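Local coordinates for protein anaerobically-induced outer membrane porin OprE (Pseudomonas aeruginosa, PDB 4FRX) that forms a beta-barrel in the outer membrane and probably lets small solutes pass through it, at residues T157-Q162 / Q211-N216; L124-P129 / F195-G200; P129-N134 / V141-G146. One frame throughout, in Å; residues are numbered along the deposited sequence.

A porin barrel whose wall carries an inward-folded loop is illustrated by three contacts packed close together. Interactions 1 and 2 have centres about 5 Å apart, 2 and 3 about 7 Å, and 1 and 3 about 12 Å. Strands 142-150, 156-167, 195-203 and 208-217 are successive antiparallel neighbours. Along the chain, both segments of interaction 3 fall between those of interaction 2, with Pro129 common to the two, whereas the segments of interactions 1 and 2 alternate. Interaction 1 thus lies within the wall, interaction 2 joins the wall to the chain leaving it, and interaction 3 lies within the inward loop and joins it to strand 142-150.

Interaction 1 (T157-Q162 / Q211-N216); sequences TLVAGQ and QYYYGN. With C8E ((hydroxyethyloxy)tri(ethyloxy)octane), chain C.
Segments 157-162 and 211-216 run parallel but are not paired, being next-but-one strands with 195-203 hydrogen-bonded between them. Val159 CA lies 9.1 Å from Tyr213 CA and Thr157 CA 9.6 Å from Gln211 CA, and no direct hydrogen bond joins the two segments. Contact is left to side chains long enough to cross the middle strand. Tyr213 does this: with CG beside its backbone N and anti to the carbonyl carbon (chi1 -73°), its ring leans over Gly199, and CD2 comes within 3.6 Å of Gly199 CA. Beyond the glycine, CE2 meets Val159 CG1 at 3.8 Å, the methyl lying at the ring edge, near its plane, and the two side chains crossing at about a right angle. Such second-neighbour packing belongs here to the inner surface of an OprD-family barrel, where Tyr213 also touches Pro129 and Val130 of the chain folded inside. Its hydroxyl is reached by a water that donates at 2.7 Å to Tyr213 OH and at 2.8 Å to Thr157 O, so a single molecule ties the ring to the backbone two strands away. Asp201 is the second partner of that hydroxyl, and its OD1 is bonded to Gln211 NE2 as well. A detergent molecule rests against the strand backbone, its C13 lying 3.4 Å from Gln211 N.

Interaction 2 (L124-P129 / F195-G200); sequences LQPKLP and FYYAGG
In porins of the OprD family the third extracellular loop folds into the barrel and narrows the channel, and the chain at 124-129, where it departs toward such a loop, packs against the wall partly through a tyrosine of strand 195-203. This residue, Tyr197, projects toward the chain and meets three of its residues. The closest approach is by Leu128, whose CD1 lies 3.7 Å from Tyr197 CD2 and is equally near CE2 of the same ring; the branch approaches that side of the ring obliquely, the two side chains crossing at about a right angle. Farther out, the hydroxyl end of the ring has loose apolar company: Leu124 CD1 is 4.1 Å from Tyr197 OH, and Pro126 CG is 4.2 Å from that oxygen. A chi1 of 62°, with CG between the backbone N and the carbonyl carbon, swings the ring toward segment 124-129. Its buried hydroxyl is satisfied by a hydrogen bond with Gln147 OE1. Around this contact, Leu163 of strand 156-167 touches both Leu124 and Tyr197, Leu128 touches Val159 of strand 156-167 and Tyr213 of strand 208-217, and Pro126 rests on Phe143 of strand 142-150.

Interaction 3 (P129-N134 / V141-G146); sequences PVVTYN and VTFEGG
The Phe143 ring is contacted by two residues of segment 129-134. Val131 CG2 makes an off-centre CH-pi contact, 4.3 Å from the centroid of the Phe143 ring and 29° off its normal, the methyl sitting toward the CZ side. At the edge, near the ring plane, Tyr133 CB comes to 3.9 Å from Phe143 CE1. The placement follows from the valine's torsion: CG2 is anti to its backbone N, with CG1 tucked between N and the carbonyl carbon (chi1 53°), while the phenylalanine arrives from the opposite direction. The Tyr133 ring, in turn, is approached obliquely by Val141 O, 3.4 Å from Tyr133 CD2. That carbonyl oxygen is not left to the ring alone, since Gln125 NE2 hydrogen-bonds to it. Beyond the rings, the two chains close on each other through a single backbone bond, Val141 N to Asn134 O, 2.9 Å long and almost straight at 170°. Beside it Asn134 CB packs on Val141 CG2 at 3.8 Å, so an apolar contact flanks the bond. The Asn134 amide is bound elsewhere: OD1 accepts from Arg169 NH1 and from Gly136 N, the latter within the six residues that the backbone bond bridges. Phe143 also touches Leu313, and Thr132 touches Thr322; both partners lie in the long chain between strands 295-305 and 340-349. An inward loop whose turn 135-140 is closed by a backbone bond, and which packs inside the barrel against a second long loop, is consistent with the channel constriction that loops L3 and L7 form in OprD-family porins.

Interaction 1 (T157-Q162 / Q211-N216)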
ATOM      1  N   THR A 157      -0.598  19.380  -6.343  1.00 15.05           N
ATOM      2  CA  THR A 157      -0.010  18.853  -5.114  1.00 11.27           C
ATOM      3  C   THR A 157       1.226  18.081  -5.559  1.00 12.43           C
ATOM      4  O   THR A 157       1.109  17.033  -6.180  1.00 13.24           O
ATOM      5  CB  THR A 157      -0.987  17.915  -4.384  1.00 15.43           C
ATOM      6  OG1 THR A 157      -2.264  18.554  -4.280  1.00 23.22           O
ATOM      7  CG2 THR A 157      -0.484  17.590  -2.991  1.00 21.49           C
ATOM      8  N   LEU A 158       2.407  18.616  -5.278  1.00  9.18           N
ATOM      9  CA  LEU A 158       3.633  18.066  -5.849  1.00  9.32           C
ATOM     10  C   LEU A 158       4.488  17.369  -4.804  1.00  8.92           C
ATOM     11  O   LEU A 158       4.426  17.699  -3.615  1.00 14.19           O
ATOM     12  CB  LEU A 158       4.443  19.181  -6.496  1.00 15.60           C
ATOM     13  CG  LEU A 158       3.692  19.975  -7.565  1.00 17.41           C
ATOM     14  CD1 LEU A 158       4.498  21.212  -7.937  1.00 15.57           C
ATOM     15  CD2 LEU A 158       3.453  19.087  -8.788  1.00 19.29           C
ATOM     16  N   VAL A 159       5.278  16.395  -5.240  1.00  7.16           N
ATOM     17  CA  VAL A 159       6.125  15.655  -4.306  1.00 10.64           C
ATOM     18  C   VAL A 159       7.348  15.122  -5.036  1.00 13.38           C
ATOM     19  O   VAL A 159       7.297  14.831  -6.235  1.00 11.28           O
ATOM     20  CB  VAL A 159       5.331  14.509  -3.578  1.00  8.33           C
ATOM     21  CG1 VAL A 159       4.859  13.453  -4.563  1.00 11.68           C
ATOM     22  CG2 VAL A 159       6.162  13.858  -2.462  1.00  8.84           C
ATOM     23  N   ALA A 160       8.460  15.061  -4.314  1.00 11.26           N
ATOM     24  CA  ALA A 160       9.689  14.464  -4.802  1.00 11.01           C
ATOM     25  C   ALA A 160      10.420  13.970  -3.570  1.00  9.06           C
ATOM     26  O   ALA A 160      10.387  14.616  -2.532  1.00 11.93           O
ATOM     27  CB  ALA A 160      10.532  15.494  -5.541  1.00 14.85           C
ATOM     28  N   GLY A 161      11.070  12.821  -3.676  1.00 10.41           N
ATOM     29  CA  GLY A 161      11.755  12.266  -2.528  1.00  8.75           C
ATOM     30  C   GLY A 161      12.713  11.164  -2.918  1.00  7.89           C
ATOM     31  O   GLY A 161      12.809  10.780  -4.084  1.00  9.37           O
ATOM     32  N   GLN A 162      13.438  10.686  -1.920  1.00  7.08           N
ATOM     33  CA  GLN A 162      14.393   9.609  -2.076  1.00 10.80           C
ATOM     34  C   GLN A 162      14.249   8.736  -0.845  1.00 10.17           C
ATOM     35  O   GLN A 162      14.313   9.252   0.281  1.00 14.44           O
ATOM     36  CB  GLN A 162      15.810  10.183  -2.104  1.00 18.02           C
ATOM     37  CG  GLN A 162      16.899   9.125  -2.108  1.00 29.95           C
ATOM     38  CD  GLN A 162      18.295   9.716  -2.203  1.00 34.33           C
ATOM     39  OE1 GLN A 162      18.462  10.891  -2.529  1.00 42.07           O
ATOM     40  NE2 GLN A 162      19.306   8.901  -1.923  1.00 31.85           N
ATOM     41  N   GLN A 211      -2.977  12.852 -12.839  1.00  7.17           N
ATOM     42  CA  GLN A 211      -1.811  12.506 -12.050  1.00  7.93           C
ATOM     43  C   GLN A 211      -0.700  12.041 -12.969  1.00 14.60           C
ATOM     44  O   GLN A 211      -0.957  11.397 -13.980  1.00  8.14           O
ATOM     45  CB  GLN A 211      -2.146  11.344 -11.142  1.00  7.53           C
ATOM     46  CG  GLN A 211      -3.078  11.644  -9.983  1.00  9.06           C
ATOM     47  CD  GLN A 211      -3.334  10.393  -9.176  1.00 17.09           C
ATOM     48  OE1 GLN A 211      -3.819   9.393  -9.712  1.00 15.27           O
ATOM     49  NE2 GLN A 211      -2.978  10.424  -7.894  1.00 17.63           N
ATOM     50  N   TYR A 212       0.531  12.384 -12.617  1.00 13.79           N
ATOM     51  CA  TYR A 212       1.698  11.788 -13.231  1.00  9.01           C
ATOM     52  C   TYR A 212       2.659  11.530 -12.104  1.00  7.32           C
ATOM     53  O   TYR A 212       2.933  12.438 -11.313  1.00  8.29           O
ATOM     54  CB  TYR A 212       2.390  12.714 -14.243  1.00 10.46           C
ATOM     55  CG  TYR A 212       3.773  12.185 -14.552  1.00 11.59           C
ATOM     56  CD1 TYR A 212       3.937  11.104 -15.406  1.00 22.71           C
ATOM     57  CD2 TYR A 212       4.908  12.704 -13.926  1.00 13.56           C
ATOM     58  CE1 TYR A 212       5.183  10.578 -15.659  1.00 17.30           C
ATOM     59  CE2 TYR A 212       6.170  12.178 -14.176  1.00 12.37           C
ATOM     60  CZ  TYR A 212       6.298  11.123 -15.045  1.00 15.61           C
ATOM     61  OH  TYR A 212       7.540  10.587 -15.298  1.00 12.31           O
ATOM     62  N   TYR A 213       3.189  10.308 -12.042  1.00  7.42           N
ATOM     63  CA  TYR A 213       4.227   9.962 -11.082  1.00  7.43           C
ATOM     64  C   TYR A 213       5.364   9.162 -11.714  1.00  8.88           C
ATOM     65  O   TYR A 213       5.174   8.455 -12.705  1.00  9.83           O
ATOM     66  CB  TYR A 213       3.647   9.194  -9.882  1.00  7.81           C
ATOM     67  CG  TYR A 213       2.848  10.090  -8.935  1.00  7.83           C
ATOM     68  CD1 TYR A 213       1.504  10.372  -9.174  1.00  9.17           C
ATOM     69  CD2 TYR A 213       3.435  10.645  -7.802  1.00 14.70           C
ATOM     70  CE1 TYR A 213       0.769  11.216  -8.325  1.00  9.89           C
ATOM     71  CE2 TYR A 213       2.694  11.470  -6.932  1.00  9.35           C
ATOM     72  CZ  TYR A 213       1.364  11.750  -7.209  1.00  9.41           C
ATOM     73  OH  TYR A 213       0.613  12.573  -6.368  1.00 10.49           O
ATOM     74  N   TYR A 214       6.534   9.271 -11.099  1.00  5.98           N
ATOM     75  CA  TYR A 214       7.728   8.604 -11.553  1.00  6.34           C
ATOM     76  C   TYR A 214       8.368   7.924 -10.366  1.00  8.04           C
ATOM     77  O   TYR A 214       8.469   8.509  -9.292  1.00 11.48           O
ATOM     78  CB  TYR A 214       8.698   9.620 -12.154  1.00  9.32           C
ATOM     79  CG  TYR A 214      10.047   9.049 -12.529  1.00  9.58           C
ATOM     80  CD1 TYR A 214      10.192   8.219 -13.632  1.00 17.94           C
ATOM     81  CD2 TYR A 214      11.173   9.346 -11.779  1.00 14.24           C
ATOM     82  CE1 TYR A 214      11.438   7.695 -13.976  1.00 17.25           C
ATOM     83  CE2 TYR A 214      12.408   8.843 -12.110  1.00 15.29           C
ATOM     84  CZ  TYR A 214      12.540   8.023 -13.209  1.00 18.67           C
ATOM     85  OH  TYR A 214      13.785   7.526 -13.529  1.00 21.44           O
ATOM     86  N   GLY A 215       8.780   6.678 -10.556  1.00  4.50           N
ATOM     87  CA  GLY A 215       9.499   5.952  -9.531  1.00  6.97           C
ATOM     88  C   GLY A 215      10.709   5.236 -10.099  1.00 13.18           C
ATOM     89  O   GLY A 215      10.643   4.690 -11.199  1.00 10.57           O
ATOM     90  N   ASN A 216      11.808   5.240  -9.352  1.00  6.88           N
ATOM     91  CA  ASN A 216      13.053   4.625  -9.800  1.00  7.18           C
ATOM     92  C   ASN A 216      13.785   3.900  -8.668  1.00 10.04           C
ATOM     93  O   ASN A 216      14.447   4.533  -7.861  1.00 11.35           O
ATOM     94  CB  ASN A 216      13.963   5.711 -10.406  1.00 11.56           C
ATOM     95  CG  ASN A 216      15.341   5.194 -10.798  1.00 20.33           C
ATOM     96  OD1 ASN A 216      16.314   5.947 -10.772  1.00 22.86           O
ATOM     97  ND2 ASN A 216      15.431   3.917 -11.165  1.00 12.57           N
TER
HETATM   98  C1  C8E C 501      -3.735  27.884 -15.302  1.00 42.19           C
HETATM   99  C2  C8E C 501      -2.362  27.234 -15.429  1.00 39.58           C
HETATM  100  C3  C8E C 501      -2.311  25.868 -14.752  1.00 42.67           C
HETATM  101  C4  C8E C 501      -2.523  24.747 -15.760  1.00 39.00           C
HETATM  102  C5  C8E C 501      -1.230  24.005 -16.069  1.00 36.17           C
HETATM  103  C6  C8E C 501      -1.519  22.809 -16.966  1.00 33.74           C
HETATM  104  C7  C8E C 501      -0.904  21.545 -16.387  1.00 38.26           C
HETATM  105  C8  C8E C 501      -1.778  20.333 -16.672  1.00 34.69           C
HETATM  106  O9  C8E C 501      -0.977  19.174 -16.621  1.00 39.30           O
HETATM  107  C10 C8E C 501      -1.076  18.471 -15.401  1.00 35.42           C
HETATM  108  C11 C8E C 501      -0.456  17.090 -15.587  1.00 39.32           C
HETATM  109  O12 C8E C 501      -0.373  16.433 -14.343  1.00 51.13           O
HETATM  110  C13 C8E C 501      -1.021  15.183 -14.369  1.00 52.86           C
HETATM  111  O   HOH W   1       1.315  14.600  -4.732  1.00 21.74           O

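Interaction 2 (L124-P129 / F195-G200)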
ATOM      1  N   LEU A 124       9.151   8.200   6.913  1.00 11.27           N
ATOM      2  CA  LEU A 124       8.162   8.614   5.917  1.00  9.13           C
ATOM      3  C   LEU A 124       7.161   7.483   5.712  1.00  8.80           C
ATOM      4  O   LEU A 124       7.512   6.311   5.822  1.00 10.66           O
ATOM      5  CB  LEU A 124       8.861   8.925   4.583  1.00  9.63           C
ATOM      6  CG  LEU A 124       9.914  10.042   4.582  1.00  4.86           C
ATOM      7  CD1 LEU A 124      10.740  10.070   3.298  1.00  5.27           C
ATOM      8  CD2 LEU A 124       9.240  11.396   4.836  1.00 10.05           C
ATOM      9  N   GLN A 125       5.925   7.836   5.379  1.00  6.62           N
ATOM     10  CA  GLN A 125       4.886   6.855   5.054  1.00  4.06           C
ATOM     11  C   GLN A 125       4.090   7.340   3.854  1.00 10.11           C
ATOM     12  O   GLN A 125       2.960   7.787   4.004  1.00 13.08           O
ATOM     13  CB  GLN A 125       3.941   6.665   6.246  1.00  7.43           C
ATOM     14  CG  GLN A 125       4.584   5.905   7.414  1.00 14.20           C
ATOM     15  CD  GLN A 125       3.621   5.684   8.562  1.00 20.77           C
ATOM     16  OE1 GLN A 125       3.181   6.633   9.192  1.00 17.82           O
ATOM     17  NE2 GLN A 125       3.287   4.430   8.830  1.00 23.07           N
ATOM     18  N   PRO A 126       4.681   7.256   2.652  1.00  9.95           N
ATOM     19  CA  PRO A 126       4.007   7.801   1.467  1.00  8.23           C
ATOM     20  C   PRO A 126       2.778   6.974   1.064  1.00  9.28           C
ATOM     21  O   PRO A 126       2.730   5.784   1.325  1.00  9.40           O
ATOM     22  CB  PRO A 126       5.084   7.717   0.374  1.00  9.14           C
ATOM     23  CG  PRO A 126       6.401   7.524   1.119  1.00 14.34           C
ATOM     24  CD  PRO A 126       6.040   6.770   2.360  1.00 14.10           C
ATOM     25  N   LYS A 127       1.792   7.620   0.449  1.00  9.14           N
ATOM     26  CA  LYS A 127       0.663   6.912  -0.139  1.00 15.88           C
ATOM     27  C   LYS A 127       0.470   7.393  -1.581  1.00 15.67           C
ATOM     28  O   LYS A 127      -0.465   8.132  -1.872  1.00 11.31           O
ATOM     29  CB  LYS A 127      -0.607   7.145   0.688  1.00 15.24           C
ATOM     30  CG  LYS A 127      -0.501   6.689   2.140  1.00 21.35           C
ATOM     31  CD  LYS A 127      -1.825   6.836   2.875  1.00 31.74           C
ATOM     32  CE  LYS A 127      -2.921   6.019   2.207  1.00 43.35           C
ATOM     33  NZ  LYS A 127      -2.715   4.551   2.364  1.00 51.68           N
ATOM     34  N   LEU A 128       1.357   6.954  -2.474  1.00 10.59           N
ATOM     35  CA  LEU A 128       1.457   7.500  -3.829  1.00  5.65           C
ATOM     36  C   LEU A 128       1.366   6.376  -4.827  1.00 10.33           C
ATOM     37  O   LEU A 128       1.583   5.220  -4.474  1.00  9.18           O
ATOM     38  CB  LEU A 128       2.822   8.180  -4.025  1.00  5.26           C
ATOM     39  CG  LEU A 128       3.174   9.321  -3.081  1.00  7.77           C
ATOM     40  CD1 LEU A 128       4.564   9.849  -3.414  1.00 11.65           C
ATOM     41  CD2 LEU A 128       2.137  10.425  -3.146  1.00 12.11           C
ATOM     42  N   PRO A 129       1.075   6.704  -6.089  1.00  9.67           N
ATOM     43  CA  PRO A 129       0.970   5.608  -7.064  1.00 10.92           C
ATOM     44  C   PRO A 129       2.248   4.798  -7.281  1.00 11.87           C
ATOM     45  O   PRO A 129       2.146   3.658  -7.702  1.00 10.61           O
ATOM     46  CB  PRO A 129       0.559   6.327  -8.343  1.00  9.74           C
ATOM     47  CG  PRO A 129      -0.262   7.500  -7.832  1.00  8.37           C
ATOM     48  CD  PRO A 129       0.462   7.957  -6.589  1.00  8.96           C
ATOM     49  N   PHE A 195      15.860   4.786  -3.842  1.00 11.68           N
ATOM     50  CA  PHE A 195      14.605   4.870  -4.591  1.00  7.87           C
ATOM     51  C   PHE A 195      14.219   6.337  -4.724  1.00 14.35           C
ATOM     52  O   PHE A 195      14.008   7.018  -3.723  1.00 12.47           O
ATOM     53  CB  PHE A 195      13.479   4.079  -3.901  1.00 12.40           C
ATOM     54  CG  PHE A 195      12.129   4.226  -4.576  1.00 13.24           C
ATOM     55  CD1 PHE A 195      11.814   3.481  -5.707  1.00  5.40           C
ATOM     56  CD2 PHE A 195      11.177   5.111  -4.078  1.00 10.58           C
ATOM     57  CE1 PHE A 195      10.567   3.631  -6.349  1.00  5.71           C
ATOM     58  CE2 PHE A 195       9.936   5.252  -4.696  1.00 10.52           C
ATOM     59  CZ  PHE A 195       9.635   4.506  -5.840  1.00 11.61           C
ATOM     60  N   TYR A 196      14.125   6.815  -5.963  1.00 12.34           N
ATOM     61  CA  TYR A 196      13.756   8.201  -6.237  1.00  9.98           C
ATOM     62  C   TYR A 196      12.355   8.255  -6.772  1.00 10.32           C
ATOM     63  O   TYR A 196      11.959   7.392  -7.553  1.00  9.83           O
ATOM     64  CB  TYR A 196      14.675   8.776  -7.316  1.00 15.47           C
ATOM     65  CG  TYR A 196      16.130   8.602  -7.020  1.00 18.66           C
ATOM     66  CD1 TYR A 196      16.764   9.408  -6.091  1.00 21.96           C
ATOM     67  CD2 TYR A 196      16.883   7.630  -7.675  1.00 18.11           C
ATOM     68  CE1 TYR A 196      18.112   9.256  -5.819  1.00 34.35           C
ATOM     69  CE2 TYR A 196      18.222   7.467  -7.404  1.00 32.22           C
ATOM     70  CZ  TYR A 196      18.835   8.282  -6.481  1.00 33.83           C
ATOM     71  OH  TYR A 196      20.174   8.117  -6.217  1.00 40.69           O
ATOM     72  N   TYR A 197      11.604   9.281  -6.372  1.00  5.90           N
ATOM     73  CA  TYR A 197      10.241   9.423  -6.829  1.00  6.74           C
ATOM     74  C   TYR A 197       9.862  10.891  -6.933  1.00  9.24           C
ATOM     75  O   TYR A 197      10.427  11.735  -6.252  1.00 10.64           O
ATOM     76  CB  TYR A 197       9.261   8.658  -5.933  1.00  5.63           C
ATOM     77  CG  TYR A 197       9.212   9.125  -4.479  1.00 10.03           C
ATOM     78  CD1 TYR A 197      10.187   8.719  -3.568  1.00 10.69           C
ATOM     79  CD2 TYR A 197       8.186   9.951  -4.024  1.00 14.88           C
ATOM     80  CE1 TYR A 197      10.141   9.112  -2.240  1.00  8.66           C
ATOM     81  CE2 TYR A 197       8.131  10.365  -2.689  1.00  9.48           C
ATOM     82  CZ  TYR A 197       9.117   9.946  -1.805  1.00  8.66           C
ATOM     83  OH  TYR A 197       9.078  10.340  -0.486  1.00 10.96           O
ATOM     84  N   ALA A 198       8.912  11.175  -7.808  1.00  8.98           N
ATOM     85  CA  ALA A 198       8.436  12.527  -8.035  1.00 10.56           C
ATOM     86  C   ALA A 198       7.118  12.442  -8.757  1.00  8.12           C
ATOM     87  O   ALA A 198       6.899  11.539  -9.551  1.00 12.78           O
ATOM     88  CB  ALA A 198       9.443  13.327  -8.873  1.00 12.79           C
ATOM     89  N   GLY A 199       6.224  13.380  -8.477  1.00 11.99           N
ATOM     90  CA  GLY A 199       5.048  13.541  -9.305  1.00 10.69           C
ATOM     91  C   GLY A 199       4.053  14.501  -8.704  1.00 10.13           C
ATOM     92  O   GLY A 199       4.372  15.258  -7.772  1.00 11.31           O
ATOM     93  N   GLY A 200       2.838  14.482  -9.226  1.00 10.03           N
ATOM     94  CA  GLY A 200       1.840  15.394  -8.724  1.00 17.90           C
ATOM     95  C   GLY A 200       0.429  15.015  -9.089  1.00 17.93           C
ATOM     96  O   GLY A 200       0.205  14.170  -9.961  1.00 10.30           O
TER

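Interaction 3 (P129-N134 / V141-G146)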
ATOM      1  N   PRO A 129       1.075   6.704  -6.089  1.00  9.67           N
ATOM      2  CA  PRO A 129       0.970   5.608  -7.064  1.00 10.92           C
ATOM      3  C   PRO A 129       2.248   4.798  -7.281  1.00 11.87           C
ATOM      4  O   PRO A 129       2.146   3.658  -7.702  1.00 10.61           O
ATOM      5  CB  PRO A 129       0.559   6.327  -8.343  1.00  9.74           C
ATOM      6  CG  PRO A 129      -0.262   7.500  -7.832  1.00  8.37           C
ATOM      7  CD  PRO A 129       0.462   7.957  -6.589  1.00  8.96           C
ATOM      8  N   VAL A 130       3.420   5.357  -6.987  1.00  5.59           N
ATOM      9  CA  VAL A 130       4.662   4.636  -7.211  1.00  6.84           C
ATOM     10  C   VAL A 130       5.264   4.132  -5.894  1.00  7.94           C
ATOM     11  O   VAL A 130       6.276   3.447  -5.901  1.00  7.29           O
ATOM     12  CB  VAL A 130       5.686   5.519  -7.949  1.00 11.32           C
ATOM     13  CG1 VAL A 130       5.249   5.718  -9.397  1.00  9.94           C
ATOM     14  CG2 VAL A 130       5.800   6.865  -7.257  1.00  9.79           C
ATOM     15  N   VAL A 131       4.623   4.464  -4.776  1.00  4.89           N
ATOM     16  CA  VAL A 131       5.030   3.938  -3.469  1.00  9.37           C
ATOM     17  C   VAL A 131       3.981   4.219  -2.394  1.00 11.32           C
ATOM     18  O   VAL A 131       3.631   5.369  -2.114  1.00  6.21           O
ATOM     19  CB  VAL A 131       6.432   4.463  -3.013  1.00 11.90           C
ATOM     20  CG1 VAL A 131       6.507   5.994  -3.071  1.00  8.29           C
ATOM     21  CG2 VAL A 131       6.799   3.918  -1.603  1.00 11.44           C
ATOM     22  N   THR A 132       3.437   3.162  -1.806  1.00 10.13           N
ATOM     23  CA  THR A 132       2.567   3.369  -0.643  1.00  9.16           C
ATOM     24  C   THR A 132       2.850   2.303   0.391  1.00 12.60           C
ATOM     25  O   THR A 132       3.129   1.149   0.056  1.00 12.09           O
ATOM     26  CB  THR A 132       1.041   3.429  -0.936  1.00 28.44           C
ATOM     27  OG1 THR A 132       0.373   2.332  -0.298  1.00 32.30           O
ATOM     28  CG2 THR A 132       0.765   3.404  -2.372  1.00 12.06           C
ATOM     29  N   TYR A 133       2.824   2.711   1.648  1.00 10.80           N
ATOM     30  CA  TYR A 133       3.170   1.799   2.716  1.00  8.19           C
ATOM     31  C   TYR A 133       2.039   0.812   2.993  1.00  9.50           C
ATOM     32  O   TYR A 133       0.858   1.150   2.882  1.00 15.73           O
ATOM     33  CB  TYR A 133       3.547   2.563   3.978  1.00  9.71           C
ATOM     34  CG  TYR A 133       2.395   3.224   4.713  1.00 12.27           C
ATOM     35  CD1 TYR A 133       1.867   4.439   4.279  1.00 11.87           C
ATOM     36  CD2 TYR A 133       1.861   2.646   5.863  1.00  8.54           C
ATOM     37  CE1 TYR A 133       0.825   5.043   4.964  1.00 18.09           C
ATOM     38  CE2 TYR A 133       0.830   3.245   6.556  1.00 16.29           C
ATOM     39  CZ  TYR A 133       0.315   4.441   6.102  1.00 17.62           C
ATOM     40  OH  TYR A 133      -0.706   5.042   6.794  1.00 10.89           O
ATOM     41  N   ASN A 134       2.420  -0.406   3.345  1.00 12.04           N
ATOM     42  CA  ASN A 134       1.451  -1.419   3.718  1.00  9.78           C
ATOM     43  C   ASN A 134       1.063  -1.285   5.188  1.00 12.84           C
ATOM     44  O   ASN A 134       1.892  -0.951   6.036  1.00 14.10           O
ATOM     45  CB  ASN A 134       2.013  -2.815   3.454  1.00  6.29           C
ATOM     46  CG  ASN A 134       1.011  -3.898   3.768  1.00 10.91           C
ATOM     47  OD1 ASN A 134       0.979  -4.431   4.883  1.00 15.02           O
ATOM     48  ND2 ASN A 134       0.162  -4.219   2.794  1.00 14.07           N
ATOM     49  N   VAL A 141       4.036  -0.450   7.914  1.00  9.23           N
ATOM     50  CA  VAL A 141       5.335  -0.268   7.288  1.00  9.71           C
ATOM     51  C   VAL A 141       5.727   1.195   7.395  1.00  6.93           C
ATOM     52  O   VAL A 141       4.873   2.077   7.295  1.00  6.88           O
ATOM     53  CB  VAL A 141       5.292  -0.672   5.787  1.00 16.01           C
ATOM     54  CG1 VAL A 141       6.568  -0.226   5.042  1.00 13.29           C
ATOM     55  CG2 VAL A 141       5.068  -2.180   5.629  1.00  8.32           C
ATOM     56  N   THR A 142       7.016   1.456   7.599  1.00  8.43           N
ATOM     57  CA  THR A 142       7.558   2.797   7.468  1.00  8.02           C
ATOM     58  C   THR A 142       8.770   2.776   6.541  1.00  7.43           C
ATOM     59  O   THR A 142       9.404   1.738   6.354  1.00 10.27           O
ATOM     60  CB  THR A 142       7.965   3.408   8.839  1.00 15.79           C
ATOM     61  OG1 THR A 142       9.051   2.664   9.407  1.00 15.53           O
ATOM     62  CG2 THR A 142       6.774   3.409   9.815  1.00 15.51           C
ATOM     63  N   PHE A 143       9.103   3.928   5.973  1.00  6.42           N
ATOM     64  CA  PHE A 143      10.293   4.044   5.123  1.00  7.70           C
ATOM     65  C   PHE A 143      11.198   5.077   5.771  1.00 11.34           C
ATOM     66  O   PHE A 143      10.745   5.869   6.596  1.00 16.69           O
ATOM     67  CB  PHE A 143       9.935   4.536   3.721  1.00  6.43           C
ATOM     68  CG  PHE A 143       9.165   3.552   2.903  1.00 10.68           C
ATOM     69  CD1 PHE A 143       7.780   3.499   2.978  1.00 14.70           C
ATOM     70  CD2 PHE A 143       9.821   2.679   2.049  1.00 12.08           C
ATOM     71  CE1 PHE A 143       7.065   2.585   2.208  1.00 11.41           C
ATOM     72  CE2 PHE A 143       9.110   1.772   1.285  1.00 11.38           C
ATOM     73  CZ  PHE A 143       7.738   1.717   1.374  1.00 11.45           C
ATOM     74  N   GLU A 144      12.474   5.080   5.396  1.00 13.57           N
ATOM     75  CA  GLU A 144      13.360   6.163   5.803  1.00 12.57           C
ATOM     76  C   GLU A 144      13.844   6.898   4.567  1.00 13.48           C
ATOM     77  O   GLU A 144      14.243   6.270   3.594  1.00 10.28           O
ATOM     78  CB  GLU A 144      14.574   5.625   6.570  1.00 16.22           C
ATOM     79  CG  GLU A 144      14.247   4.852   7.844  1.00 22.18           C
ATOM     80  CD  GLU A 144      13.633   5.726   8.921  1.00 29.80           C
ATOM     81  OE1 GLU A 144      12.596   5.320   9.496  1.00 19.13           O
ATOM     82  OE2 GLU A 144      14.194   6.813   9.199  1.00 31.77           O
ATOM     83  N   GLY A 145      13.845   8.222   4.604  1.00 10.73           N
ATOM     84  CA  GLY A 145      14.335   8.970   3.456  1.00 14.63           C
ATOM     85  C   GLY A 145      14.167  10.465   3.607  1.00 12.80           C
ATOM     86  O   GLY A 145      14.034  10.974   4.718  1.00 12.17           O
ATOM     87  N   GLY A 146      14.169  11.173   2.480  1.00  9.53           N
ATOM     88  CA  GLY A 146      13.973  12.615   2.480  1.00  6.53           C
ATOM     89  C   GLY A 146      12.905  12.923   1.448  1.00 12.68           C
ATOM     90  O   GLY A 146      12.852  12.261   0.420  1.00 12.92           O
TER